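PDB 1E0C: sulfurtransferase from Azotobacter vinelandii, which probably catalyses the transfer of sulfur from thiosulfate to cyanide, as rhodaneses do, using a fold related to that of phosphatases. Local coordinates for residues 23-28 against 83-88; 210-215 against 244-249; 33-38 against 125-130; 117-122 against 202-207. One frame throughout, in Å; residues are numbered along the deposited sequence.

Contact 1: residues 23-28 against 83-88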
loop_
_atom_site.group_PDB
_atom_site.type_symbol
_atom_site.label_atom_id
_atom_site.label_comp_id
_atom_site.label_asym_id
_atom_site.label_seq_id
_atom_site.Cartn_x
_atom_site.Cartn_y
_atom_site.Cartn_z
ATOM N N PRO A 23 22.812 -5.758 -5.566
ATOM C CA PRO A 23 23.031 -6.302 -4.238
ATOM C C PRO A 23 22.165 -5.640 -3.177
ATOM O O PRO A 23 21.812 -6.284 -2.190
ATOM C CB PRO A 23 24.513 -6.072 -3.960
ATOM C CG PRO A 23 24.923 -5.008 -4.921
ATOM C CD PRO A 23 24.065 -5.209 -6.145
ATOM N N GLU A 24 21.824 -4.379 -3.370
ATOM C CA GLU A 24 21.004 -3.615 -2.445
ATOM C C GLU A 24 19.519 -3.926 -2.552
ATOM O O GLU A 24 18.718 -3.496 -1.715
ATOM C CB GLU A 24 21.236 -2.115 -2.660
ATOM C CG GLU A 24 20.695 -1.552 -3.956
ATOM C CD GLU A 24 21.650 -1.568 -5.124
ATOM O OE1 GLU A 24 22.545 -2.437 -5.199
ATOM O OE2 GLU A 24 21.514 -0.703 -6.023
ATOM N N LEU A 25 19.115 -4.640 -3.591
ATOM C CA LEU A 25 17.706 -4.893 -3.847
ATOM C C LEU A 25 17.090 -5.859 -2.846
ATOM O O LEU A 25 17.542 -6.991 -2.661
ATOM C CB LEU A 25 17.516 -5.452 -5.261
ATOM C CG LEU A 25 16.103 -5.916 -5.627
ATOM C CD1 LEU A 25 15.126 -4.739 -5.569
ATOM C CD2 LEU A 25 16.107 -6.534 -7.019
ATOM N N ILE A 26 15.993 -5.410 -2.243
ATOM C CA ILE A 26 15.126 -6.290 -1.473
ATOM C C ILE A 26 13.780 -6.335 -2.217
ATOM O O ILE A 26 13.043 -5.356 -2.200
ATOM C CB ILE A 26 14.913 -5.852 -0.020
ATOM C CG1 ILE A 26 16.251 -5.780 0.721
ATOM C CG2 ILE A 26 13.975 -6.850 0.666
ATOM C CD1 ILE A 26 16.134 -5.525 2.212
ATOM N N LEU A 27 13.577 -7.405 -2.955
ATOM C CA LEU A 27 12.390 -7.577 -3.792
ATOM C C LEU A 27 11.328 -8.338 -3.005
ATOM O O LEU A 27 11.545 -9.461 -2.555
ATOM C CB LEU A 27 12.771 -8.333 -5.055
ATOM C CG LEU A 27 11.674 -8.700 -6.047
ATOM C CD1 LEU A 27 10.971 -7.433 -6.553
ATOM C CD2 LEU A 27 12.286 -9.445 -7.235
ATOM N N VAL A 28 10.190 -7.686 -2.812
ATOM C CA VAL A 28 9.136 -8.232 -1.957
ATOM C C VAL A 28 7.895 -8.585 -2.761
ATOM O O VAL A 28 7.315 -7.756 -3.455
ATOM C CB VAL A 28 8.750 -7.196 -0.873
ATOM C CG1 VAL A 28 7.670 -7.745 0.039
ATOM C CG2 VAL A 28 9.994 -6.784 -0.106
ATOM N N VAL A 83 17.250 -1.194 -0.904
ATOM C CA VAL A 83 16.261 -0.565 -1.771
ATOM C C VAL A 83 15.168 -1.605 -2.035
ATOM O O VAL A 83 15.449 -2.680 -2.561
ATOM C CB VAL A 83 16.810 -0.075 -3.116
ATOM C CG1 VAL A 83 15.672 0.581 -3.909
ATOM C CG2 VAL A 83 17.936 0.935 -2.929
ATOM N N TYR A 84 13.957 -1.316 -1.564
ATOM C CA TYR A 84 12.866 -2.259 -1.719
ATOM C C TYR A 84 12.167 -2.033 -3.066
ATOM O O TYR A 84 12.000 -0.892 -3.492
ATOM C CB TYR A 84 11.813 -2.097 -0.617
ATOM C CG TYR A 84 12.291 -2.577 0.740
ATOM C CD1 TYR A 84 13.135 -1.794 1.498
ATOM C CD2 TYR A 84 11.878 -3.814 1.235
ATOM C CE1 TYR A 84 13.576 -2.208 2.750
ATOM C CE2 TYR A 84 12.310 -4.233 2.484
ATOM C CZ TYR A 84 13.172 -3.450 3.210
ATOM O OH TYR A 84 13.599 -3.866 4.453
ATOM N N VAL A 85 11.861 -3.134 -3.715
ATOM C CA VAL A 85 10.943 -3.127 -4.856
ATOM C C VAL A 85 9.786 -4.044 -4.481
ATOM O O VAL A 85 10.019 -5.142 -3.967
ATOM C CB VAL A 85 11.577 -3.578 -6.171
ATOM C CG1 VAL A 85 10.517 -3.648 -7.267
ATOM C CG2 VAL A 85 12.674 -2.594 -6.566
ATOM N N VAL A 86 8.571 -3.517 -4.567
ATOM C CA VAL A 86 7.424 -4.228 -4.011
ATOM C C VAL A 86 6.397 -4.549 -5.078
ATOM O O VAL A 86 6.057 -3.690 -5.903
ATOM C CB VAL A 86 6.761 -3.341 -2.925
ATOM C CG1 VAL A 86 5.721 -4.128 -2.158
ATOM C CG2 VAL A 86 7.816 -2.750 -1.999
ATOM N N TYR A 87 5.819 -5.746 -5.020
ATOM C CA TYR A 87 4.758 -6.092 -5.950
ATOM C C TYR A 87 3.751 -7.068 -5.372
ATOM O O TYR A 87 4.018 -7.790 -4.416
ATOM C CB TYR A 87 5.337 -6.659 -7.247
ATOM C CG TYR A 87 5.904 -8.058 -7.167
ATOM C CD1 TYR A 87 7.248 -8.259 -6.878
ATOM C CD2 TYR A 87 5.118 -9.164 -7.463
ATOM C CE1 TYR A 87 7.783 -9.538 -6.834
ATOM C CE2 TYR A 87 5.647 -10.448 -7.443
ATOM C CZ TYR A 87 6.979 -10.615 -7.123
ATOM O OH TYR A 87 7.522 -11.884 -7.123
ATOM N N ASP A 88 2.600 -7.132 -6.033
ATOM C CA ASP A 88 1.601 -8.147 -5.727
ATOM C C ASP A 88 1.010 -8.624 -7.045
ATOM O O ASP A 88 1.602 -8.310 -8.093
ATOM C CB ASP A 88 0.570 -7.640 -4.738
ATOM C CG ASP A 88 -0.224 -6.449 -5.246
ATOM O OD1 ASP A 88 -0.601 -6.456 -6.434
ATOM O OD2 ASP A 88 -0.489 -5.551 -4.428
#

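Contact 2: residues 210-215 against 244-249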
loop_
_atom_site.group_PDB
_atom_site.type_symbol
_atom_site.label_atom_id
_atom_site.label_comp_id
_atom_site.label_asym_id
_atom_site.label_seq_id
_atom_site.Cartn_x
_atom_site.Cartn_y
_atom_site.Cartn_z
ATOM N N ASP A 210 -3.857 8.413 -16.623
ATOM C CA ASP A 210 -4.628 9.642 -16.446
ATOM C C ASP A 210 -5.043 9.831 -14.996
ATOM O O ASP A 210 -5.930 10.629 -14.693
ATOM C CB ASP A 210 -5.893 9.597 -17.320
ATOM C CG ASP A 210 -6.861 8.494 -16.955
ATOM O OD1 ASP A 210 -6.437 7.353 -16.630
ATOM O OD2 ASP A 210 -8.095 8.742 -16.994
ATOM N N ILE A 211 -4.378 9.126 -14.082
ATOM C CA ILE A 211 -4.783 9.147 -12.678
ATOM C C ILE A 211 -4.823 10.536 -12.073
ATOM O O ILE A 211 -5.744 10.842 -11.307
ATOM C CB ILE A 211 -3.865 8.218 -11.859
ATOM C CG1 ILE A 211 -4.368 8.071 -10.418
ATOM C CG2 ILE A 211 -2.428 8.710 -11.878
ATOM C CD1 ILE A 211 -5.698 7.332 -10.338
ATOM N N ALA A 212 -3.843 11.394 -12.352
ATOM C CA ALA A 212 -3.822 12.718 -11.735
ATOM C C ALA A 212 -5.099 13.503 -12.010
ATOM O O ALA A 212 -5.704 14.051 -11.081
ATOM C CB ALA A 212 -2.593 13.502 -12.143
ATOM N N GLY A 213 -5.493 13.589 -13.273
ATOM C CA GLY A 213 -6.722 14.284 -13.651
ATOM C C GLY A 213 -7.942 13.730 -12.936
ATOM O O GLY A 213 -8.861 14.462 -12.552
ATOM N N ARG A 214 -7.999 12.404 -12.788
ATOM C CA ARG A 214 -9.149 11.775 -12.142
ATOM C C ARG A 214 -9.199 12.108 -10.658
ATOM O O ARG A 214 -10.260 12.329 -10.069
ATOM C CB ARG A 214 -9.110 10.264 -12.386
ATOM C CG ARG A 214 -8.994 9.845 -13.840
ATOM C CD ARG A 214 -10.250 10.138 -14.648
ATOM N NE ARG A 214 -10.371 11.562 -14.977
ATOM C CZ ARG A 214 -9.686 12.174 -15.926
ATOM N NH1 ARG A 214 -8.836 11.490 -16.689
ATOM N NH2 ARG A 214 -9.869 13.472 -16.145
ATOM N N LEU A 215 -8.027 12.157 -10.018
ATOM C CA LEU A 215 -7.983 12.519 -8.607
ATOM C C LEU A 215 -8.363 13.997 -8.441
ATOM O O LEU A 215 -9.113 14.334 -7.536
ATOM C CB LEU A 215 -6.601 12.269 -8.013
ATOM C CG LEU A 215 -6.145 10.805 -8.003
ATOM C CD1 LEU A 215 -4.781 10.706 -7.321
ATOM C CD2 LEU A 215 -7.165 9.905 -7.332
ATOM N N LYS A 244 1.560 9.071 -3.064
ATOM C CA LYS A 244 2.997 9.231 -2.866
ATOM C C LYS A 244 3.716 9.288 -4.230
ATOM O O LYS A 244 4.634 10.073 -4.393
ATOM C CB LYS A 244 3.598 8.051 -2.104
ATOM C CG LYS A 244 2.813 7.582 -0.898
ATOM C CD LYS A 244 3.520 7.870 0.405
ATOM C CE LYS A 244 3.445 9.327 0.804
ATOM N NZ LYS A 244 4.629 9.734 1.616
ATOM N N ALA A 245 3.329 8.378 -5.114
ATOM C CA ALA A 245 3.969 8.255 -6.422
ATOM C C ALA A 245 3.783 9.523 -7.253
ATOM O O ALA A 245 4.708 9.944 -7.944
ATOM C CB ALA A 245 3.387 7.061 -7.169
ATOM N N LEU A 246 2.647 10.198 -7.087
ATOM C CA LEU A 246 2.394 11.436 -7.817
ATOM C C LEU A 246 3.095 12.630 -7.190
ATOM O O LEU A 246 3.014 13.739 -7.728
ATOM C CB LEU A 246 0.893 11.717 -7.924
ATOM C CG LEU A 246 0.091 10.734 -8.789
ATOM C CD1 LEU A 246 -1.398 11.031 -8.682
ATOM C CD2 LEU A 246 0.540 10.836 -10.246
ATOM N N GLY A 247 3.735 12.442 -6.046
ATOM C CA GLY A 247 4.485 13.485 -5.379
ATOM C C GLY A 247 3.665 14.303 -4.397
ATOM O O GLY A 247 4.061 15.418 -4.039
ATOM N N TYR A 248 2.516 13.789 -3.965
ATOM C CA TYR A 248 1.720 14.541 -2.971
ATOM C C TYR A 248 2.523 14.584 -1.671
ATOM O O TYR A 248 2.956 13.536 -1.184
ATOM C CB TYR A 248 0.385 13.858 -2.752
ATOM C CG TYR A 248 -0.684 14.003 -3.808
ATOM C CD1 TYR A 248 -0.426 13.776 -5.150
ATOM C CD2 TYR A 248 -1.988 14.322 -3.444
ATOM C CE1 TYR A 248 -1.428 13.876 -6.101
ATOM C CE2 TYR A 248 -2.999 14.410 -4.384
ATOM C CZ TYR A 248 -2.707 14.203 -5.719
ATOM O OH TYR A 248 -3.708 14.308 -6.668
ATOM N N PRO A 249 2.745 15.761 -1.107
ATOM C CA PRO A 249 3.620 15.913 0.039
ATOM C C PRO A 249 3.017 15.464 1.356
ATOM O O PRO A 249 3.782 15.219 2.310
ATOM C CB PRO A 249 3.918 17.418 0.083
ATOM C CG PRO A 249 2.713 18.026 -0.564
ATOM C CD PRO A 249 2.356 17.078 -1.683
#

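Contact 3: residues 33-38 against 125-130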
loop_
_atom_site.group_PDB
_atom_site.type_symbol
_atom_site.label_atom_id
_atom_site.label_comp_id
_atom_site.label_asym_id
_atom_site.label_seq_id
_atom_site.Cartn_x
_atom_site.Cartn_y
_atom_site.Cartn_z
ATOM N N ALA A 33 0.905 -17.680 -1.117
ATOM C CA ALA A 33 1.815 -18.828 -1.017
ATOM C C ALA A 33 1.798 -19.630 -2.312
ATOM O O ALA A 33 2.855 -20.000 -2.823
ATOM C CB ALA A 33 1.436 -19.701 0.172
ATOM N N ALA A 34 0.618 -19.846 -2.880
ATOM C CA ALA A 34 0.453 -20.616 -4.096
ATOM C C ALA A 34 1.078 -19.932 -5.307
ATOM O O ALA A 34 1.733 -20.580 -6.115
ATOM C CB ALA A 34 -1.026 -20.872 -4.377
ATOM N N ARG A 35 0.829 -18.629 -5.451
ATOM C CA ARG A 35 1.361 -17.889 -6.593
ATOM C C ARG A 35 2.882 -17.800 -6.498
ATOM O O ARG A 35 3.582 -17.862 -7.504
ATOM C CB ARG A 35 0.771 -16.469 -6.615
ATOM C CG ARG A 35 1.257 -15.610 -7.774
ATOM C CD ARG A 35 0.923 -16.275 -9.110
ATOM N NE ARG A 35 2.128 -16.856 -9.706
ATOM C CZ ARG A 35 2.237 -17.224 -10.977
ATOM N NH1 ARG A 35 1.205 -17.079 -11.796
ATOM N NH2 ARG A 35 3.380 -17.726 -11.433
ATOM N N TYR A 36 3.376 -17.566 -5.285
ATOM C CA TYR A 36 4.819 -17.463 -5.067
ATOM C C TYR A 36 5.520 -18.781 -5.406
ATOM O O TYR A 36 6.577 -18.770 -6.036
ATOM C CB TYR A 36 5.119 -17.095 -3.617
ATOM C CG TYR A 36 6.588 -16.902 -3.319
ATOM C CD1 TYR A 36 7.248 -15.751 -3.724
ATOM C CD2 TYR A 36 7.306 -17.875 -2.627
ATOM C CE1 TYR A 36 8.580 -15.547 -3.429
ATOM C CE2 TYR A 36 8.649 -17.679 -2.343
ATOM C CZ TYR A 36 9.281 -16.530 -2.747
ATOM O OH TYR A 36 10.611 -16.309 -2.461
ATOM N N ALA A 37 4.904 -19.894 -5.037
ATOM C CA ALA A 37 5.474 -21.209 -5.327
ATOM C C ALA A 37 5.366 -21.546 -6.806
ATOM O O ALA A 37 6.286 -22.116 -7.399
ATOM C CB ALA A 37 4.780 -22.281 -4.492
ATOM N N GLU A 38 4.251 -21.151 -7.426
ATOM C CA GLU A 38 4.067 -21.403 -8.852
ATOM C C GLU A 38 5.172 -20.737 -9.666
ATOM O O GLU A 38 5.648 -21.291 -10.659
ATOM C CB GLU A 38 2.697 -20.893 -9.312
ATOM C CG GLU A 38 2.558 -20.883 -10.829
ATOM C CD GLU A 38 1.170 -20.482 -11.285
ATOM O OE1 GLU A 38 0.347 -20.119 -10.420
ATOM O OE2 GLU A 38 0.911 -20.531 -12.505
ATOM N N ARG A 125 8.041 -12.300 -18.573
ATOM C CA ARG A 125 9.374 -12.151 -17.987
ATOM C C ARG A 125 9.726 -13.350 -17.127
ATOM O O ARG A 125 8.875 -14.211 -16.878
ATOM C CB ARG A 125 9.495 -10.803 -17.285
ATOM C CG ARG A 125 9.388 -9.652 -18.304
ATOM C CD ARG A 125 9.291 -8.302 -17.622
ATOM N NE ARG A 125 9.196 -7.213 -18.589
ATOM C CZ ARG A 125 10.219 -6.641 -19.207
ATOM N NH1 ARG A 125 11.463 -7.025 -18.959
ATOM N NH2 ARG A 125 9.999 -5.660 -20.089
ATOM N N PRO A 126 11.003 -13.518 -16.829
ATOM C CA PRO A 126 11.475 -14.732 -16.175
ATOM C C PRO A 126 10.814 -14.955 -14.823
ATOM O O PRO A 126 10.532 -14.002 -14.098
ATOM C CB PRO A 126 12.973 -14.528 -16.028
ATOM C CG PRO A 126 13.340 -13.428 -16.951
ATOM C CD PRO A 126 12.106 -12.575 -17.109
ATOM N N LEU A 127 10.579 -16.222 -14.500
ATOM C CA LEU A 127 10.048 -16.595 -13.191
ATOM C C LEU A 127 11.033 -17.528 -12.483
ATOM O O LEU A 127 11.826 -18.221 -13.120
ATOM C CB LEU A 127 8.692 -17.276 -13.321
ATOM C CG LEU A 127 7.535 -16.387 -13.798
ATOM C CD1 LEU A 127 6.262 -17.206 -13.943
ATOM C CD2 LEU A 127 7.323 -15.233 -12.823
ATOM N N SER A 128 10.933 -17.556 -11.164
ATOM C CA SER A 128 11.753 -18.457 -10.356
ATOM C C SER A 128 10.883 -19.183 -9.337
ATOM O O SER A 128 9.902 -18.632 -8.841
ATOM C CB SER A 128 12.865 -17.685 -9.663
ATOM O OG SER A 128 13.622 -18.510 -8.786
ATOM N N ARG A 129 11.231 -20.444 -9.057
ATOM C CA ARG A 129 10.527 -21.172 -8.002
ATOM C C ARG A 129 11.472 -21.396 -6.820
ATOM O O ARG A 129 11.146 -22.072 -5.849
ATOM C CB ARG A 129 9.976 -22.487 -8.545
ATOM C CG ARG A 129 8.986 -22.288 -9.686
ATOM C CD ARG A 129 8.342 -23.604 -10.099
ATOM N NE ARG A 129 7.547 -24.151 -9.007
ATOM C CZ ARG A 129 6.887 -25.299 -9.038
ATOM N NH1 ARG A 129 6.894 -26.049 -10.130
ATOM N NH2 ARG A 129 6.201 -25.686 -7.968
ATOM N N GLU A 130 12.620 -20.747 -6.883
ATOM C CA GLU A 130 13.659 -20.856 -5.866
ATOM C C GLU A 130 13.404 -19.912 -4.701
ATOM O O GLU A 130 12.929 -18.791 -4.875
ATOM C CB GLU A 130 15.009 -20.538 -6.505
ATOM C CG GLU A 130 16.234 -20.675 -5.640
ATOM C CD GLU A 130 17.491 -20.920 -6.466
ATOM O OE1 GLU A 130 17.385 -20.988 -7.710
ATOM O OE2 GLU A 130 18.575 -21.071 -5.872
#

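Contact 4: residues 117-122 against 202-207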
loop_
_atom_site.group_PDB
_atom_site.type_symbol
_atom_site.label_atom_id
_atom_site.label_comp_id
_atom_site.label_asym_id
_atom_site.label_seq_id
_atom_site.Cartn_x
_atom_site.Cartn_y
_atom_site.Cartn_z
ATOM N N LEU A 117 3.023 -8.430 -10.583
ATOM C CA LEU A 117 3.208 -9.690 -11.312
ATOM C C LEU A 117 2.342 -9.757 -12.555
ATOM O O LEU A 117 2.662 -10.462 -13.516
ATOM C CB LEU A 117 2.897 -10.868 -10.378
ATOM C CG LEU A 117 3.239 -12.255 -10.943
ATOM C CD1 LEU A 117 4.747 -12.464 -10.948
ATOM C CD2 LEU A 117 2.564 -13.334 -10.103
ATOM N N THR A 118 1.159 -9.138 -12.519
ATOM C CA THR A 118 0.290 -9.134 -13.698
ATOM C C THR A 118 1.050 -8.577 -14.901
ATOM O O THR A 118 1.088 -9.221 -15.949
ATOM C CB THR A 118 -0.956 -8.262 -13.442
ATOM O OG1 THR A 118 -1.460 -8.596 -12.137
ATOM C CG2 THR A 118 -2.039 -8.554 -14.473
ATOM N N ALA A 119 1.699 -7.438 -14.726
ATOM C CA ALA A 119 2.450 -6.813 -15.816
ATOM C C ALA A 119 3.695 -7.624 -16.159
ATOM O O ALA A 119 4.039 -7.798 -17.330
ATOM C CB ALA A 119 2.820 -5.385 -15.432
ATOM N N TRP A 120 4.361 -8.156 -15.141
ATOM C CA TRP A 120 5.519 -9.023 -15.343
ATOM C C TRP A 120 5.142 -10.224 -16.208
ATOM O O TRP A 120 5.813 -10.506 -17.206
ATOM C CB TRP A 120 6.044 -9.524 -13.987
ATOM C CG TRP A 120 7.372 -10.222 -14.061
ATOM C CD1 TRP A 120 7.583 -11.566 -14.175
ATOM C CD2 TRP A 120 8.665 -9.614 -13.977
ATOM N NE1 TRP A 120 8.938 -11.824 -14.194
ATOM C CE2 TRP A 120 9.621 -10.651 -14.045
ATOM C CE3 TRP A 120 9.117 -8.295 -13.849
ATOM C CZ2 TRP A 120 10.989 -10.395 -14.021
ATOM C CZ3 TRP A 120 10.471 -8.045 -13.802
ATOM C CH2 TRP A 120 11.402 -9.099 -13.896
ATOM N N LEU A 121 4.062 -10.912 -15.844
ATOM C CA LEU A 121 3.630 -12.084 -16.603
ATOM C C LEU A 121 3.140 -11.701 -17.997
ATOM O O LEU A 121 3.359 -12.439 -18.967
ATOM C CB LEU A 121 2.537 -12.849 -15.880
ATOM C CG LEU A 121 2.878 -13.506 -14.537
ATOM C CD1 LEU A 121 1.598 -13.889 -13.807
ATOM C CD2 LEU A 121 3.754 -14.734 -14.754
ATOM N N ALA A 122 2.471 -10.553 -18.102
ATOM C CA ALA A 122 1.944 -10.139 -19.404
ATOM C C ALA A 122 3.080 -9.985 -20.411
ATOM O O ALA A 122 2.863 -10.148 -21.612
ATOM C CB ALA A 122 1.139 -8.857 -19.303
ATOM N N SER A 202 -6.445 -2.935 -19.159
ATOM C CA SER A 202 -5.932 -3.111 -20.515
ATOM C C SER A 202 -4.413 -3.030 -20.549
ATOM O O SER A 202 -3.785 -3.267 -21.584
ATOM C CB SER A 202 -6.541 -2.049 -21.445
ATOM O OG SER A 202 -5.866 -0.813 -21.291
ATOM N N ARG A 203 -3.798 -2.597 -19.452
ATOM C CA ARG A 203 -2.359 -2.499 -19.325
ATOM C C ARG A 203 -1.860 -3.299 -18.118
ATOM O O ARG A 203 -0.985 -2.852 -17.380
ATOM C CB ARG A 203 -1.893 -1.040 -19.234
ATOM C CG ARG A 203 -2.257 -0.242 -20.485
ATOM C CD ARG A 203 -2.172 1.251 -20.245
ATOM N NE ARG A 203 -0.880 1.685 -19.784
ATOM C CZ ARG A 203 -0.497 2.076 -18.584
ATOM N NH1 ARG A 203 -1.337 2.155 -17.554
ATOM N NH2 ARG A 203 0.784 2.415 -18.445
ATOM N N ALA A 204 -2.440 -4.481 -17.944
ATOM C CA ALA A 204 -1.996 -5.438 -16.938
ATOM C C ALA A 204 -2.019 -4.882 -15.526
ATOM O O ALA A 204 -1.117 -5.132 -14.724
ATOM C CB ALA A 204 -0.607 -5.973 -17.287
ATOM N N LEU A 205 -3.041 -4.094 -15.200
ATOM C CA LEU A 205 -3.262 -3.550 -13.882
ATOM C C LEU A 205 -2.239 -2.534 -13.428
ATOM O O LEU A 205 -2.167 -2.201 -12.247
ATOM C CB LEU A 205 -3.483 -4.643 -12.831
ATOM C CG LEU A 205 -4.674 -5.579 -13.101
ATOM C CD1 LEU A 205 -4.758 -6.665 -12.045
ATOM C CD2 LEU A 205 -5.976 -4.775 -13.147
ATOM N N ARG A 206 -1.531 -1.909 -14.371
ATOM C CA ARG A 206 -0.708 -0.750 -14.033
ATOM C C ARG A 206 -1.652 0.371 -13.557
ATOM O O ARG A 206 -2.855 0.307 -13.810
ATOM C CB ARG A 206 0.073 -0.241 -15.240
ATOM C CG ARG A 206 1.228 -1.154 -15.677
ATOM C CD ARG A 206 1.893 -0.530 -16.906
ATOM N NE ARG A 206 3.044 -1.292 -17.364
ATOM C CZ ARG A 206 3.023 -2.489 -17.922
ATOM N NH1 ARG A 206 1.909 -3.172 -18.131
ATOM N NH2 ARG A 206 4.195 -3.030 -18.289
ATOM N N ILE A 207 -1.064 1.346 -12.897
ATOM C CA ILE A 207 -1.823 2.538 -12.480
ATOM C C ILE A 207 -2.226 3.289 -13.752
ATOM O O ILE A 207 -1.394 3.390 -14.657
ATOM C CB ILE A 207 -0.948 3.431 -11.594
ATOM C CG1 ILE A 207 -0.658 2.720 -10.261
ATOM C CG2 ILE A 207 -1.606 4.777 -11.331
ATOM C CD1 ILE A 207 0.611 3.205 -9.592
HETATM O O HOH W 1 2.653 -5.822 -19.015
#

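Contact 1: residues 23-28 against 83-88
Y84 and I26 lie side by side on the adjacent parallel strands 83-87 and 25-28 and point the same way. The backbones are joined by five backbone hydrogen bonds: V83 N to E24 O, I26 N to V83 O, V85 N to I26 O, V28 N to V85 O and Y87 N to V28 O. The Y84 side chain starts with CB 3.8 Å from I26 O. Its CG stands beside the backbone N (chi1 -71°), and the ring faces I26. I26 CB sits over that face in a CH-pi contact, 4.1 Å from the ring centroid. Y84 CD2 meets I26 CG2, and V28 CG2 comes in at the ring edge, 3.8 Å from CD2. Y84 CE2 is 3.6 Å from I26 CG2. Y84 CZ and OH both touch I26 CD1, and OH is hydrogen-bonded to H78 ND1. A valine at Y84 would probably leave I26 without its flat neighbour and H78 ND1 without its hydroxyl mate. On the other face of the sheet, L25 CD1 presses tightly on V85 CG2 at 3.4 Å. L27 CD1 meets the edge of the Y87 ring. L16 of helix 13-17 packs on this face, and F98 of helix 93-104 packs on V28 and V86. These are inner strands of the parallel sheet in an alpha/beta rhodanese-like domain. The interface is thus mostly apolar on both faces, while these N-H and C=O groups pair between the strands.

Contact 2: residues 210-215 against 244-249
L215 and L246 make the closest apolar contact here, CD1 to CD1 at 3.7 Å. The two side chains approach at a slant. L246, near where helix 235-245 gives way to the turn, has its CG beside the backbone N (chi1 -67°), and its two methyls fork toward helix 211-217. L246 CD2 lies 4.0 Å from I211 CG2. L246 CD1 also passes A212, 4.4 Å from its CB. Beyond L246, Y248 brings its hydroxyl end to L215, with OH 3.8 Å from L215 CB. Y248 OH is hydrogen-bonded to I220 O. I242 of helix 235-245 packs on both I211 and L215. The contact joins the start of helix 211-217 to the chain leaving helix 235-245, in the second rhodanese-like domain. The chain leaves helix 235-245 through a Schellman motif. G247 has a positive phi of 90°, and its N bonds back to K244 O at 3.0 Å. With these backbone angles a CB would collide with the carbonyl O of L246, which explains the glycine. The charged groups lie around the start of helix 211-217, apart from the apolar contact. R214 NH1 gives a hydrogen bond to D210 OD2 at 2.9 Å, as part of a salt bridge. The carboxylate oxygen lies in the guanidinium plane and is met on its anti side. R208 pairs with the other oxygen of D210, and E217 pairs with R214 NH2.

Contact 3: residues 33-38 against 125-130
A37 and R129 bring their CA atoms to 5.7 Å where helix 33-38 passes the irregular segment 125-130. One hydrogen bond joins the two segments: R129 NE gives to A37 O at 2.9 Å. It is rather bent, with an N-H...O angle of 137°. The acceptor also sits 30° out of the guanidinium plane. R129 gets there by a bend at chi3 (64°), which brings NE to A37 O, near the helix end. Its CD rests 3.6 Å from E38 O on the way. A positive group beside carbonyls in the last turn of a helix would probably be favoured by the helix dipole. R35 and L127 cross at about a right angle, with R35 NH2 3.9 Å from L127 CD1. That same NH2 bonds to G39 O. E38 CD stands 3.3 Å above the plane of the R35 guanidinium, toward its rim, and the pair interacts by charge alone. Y36 turns its ring toward the loop, stacks with H40 and bonds through OH to A44 O. In the loop, S128 OG accepts from E130 N at 3.1 Å, which makes an ST turn. This segment lies on the way from helix 116-122 to helix 151-157, and a backbone hydrogen bond joins S128 to H40. L121 of helix 116-122 packs against both R35 and L127, while L117 of that helix touches R35.

Contact 4: residues 117-122 against 202-207
The R206 guanidinium carries A119 CB over one face, 3.4 Å above its plane and toward the rim. At its edge, in plane, lie R203 C and a water. R206 NH1 gives to this water at 2.9 Å, and the water gives to A119 O, so it bridges the two segments. NH1 also bonds to R203 O at 3.0 Å. That donor stands above the carbonyl plane, while R206 N reaches the same oxygen from the opposite face. R203 O is therefore gripped by two donors. The R203 guanidinium meets I207 O at its edge, nearly in plane, through NH1. Residues R203 to R206 form a type I' beta turn, which connects the short antiparallel strands 199-200 and 206-207. The turn projects from the second rhodanese-like domain onto helix 116-122 of the first, so the contact is an interdomain one. The R206 chain runs extended from CG to NE, and its guanidinium group pairs with E12 through NE and with E123 through NH2. A methionine in place of R206 would probably cost E12 and E123 their salt bridges to this side chain, leave R203 O with one donor fewer and break the water bridge to A119 O. At the tip of the turn, A204 CB presses on the helix, 3.5 Å from A119 CA. It also lies 3.9 Å from A122 CB. T118 CB packs over A204 O at 3.4 Å. L205 CD1 slants past T118 OG1 at 3.8 Å.

In the fold
Contacts 1, 3 and 4 form a connected set, and contact 2 stands apart in the second domain. Contact 1 touches contact 4 through D88 O and L117 N, 2.9 Å apart, probably hydrogen-bonded. Contact 3 packs on helix 116-122, which carries one side of contact 4: P126 O and W120 NE1 are 2.7 Å apart, and L127 CD1 packs on L121 CD2. Contact 4 also leads on to contact 2, since segment 202-207 runs into helix 211-217, although their centres are about 19 Å apart. S-mercaptocysteine 230, consistent with the sulfur carrier of rhodaneses, falls between strand 225-228 and helix 235-245, whose end enters contact 2. The R35 side chain is about 8 Å from a bound magnesium ion.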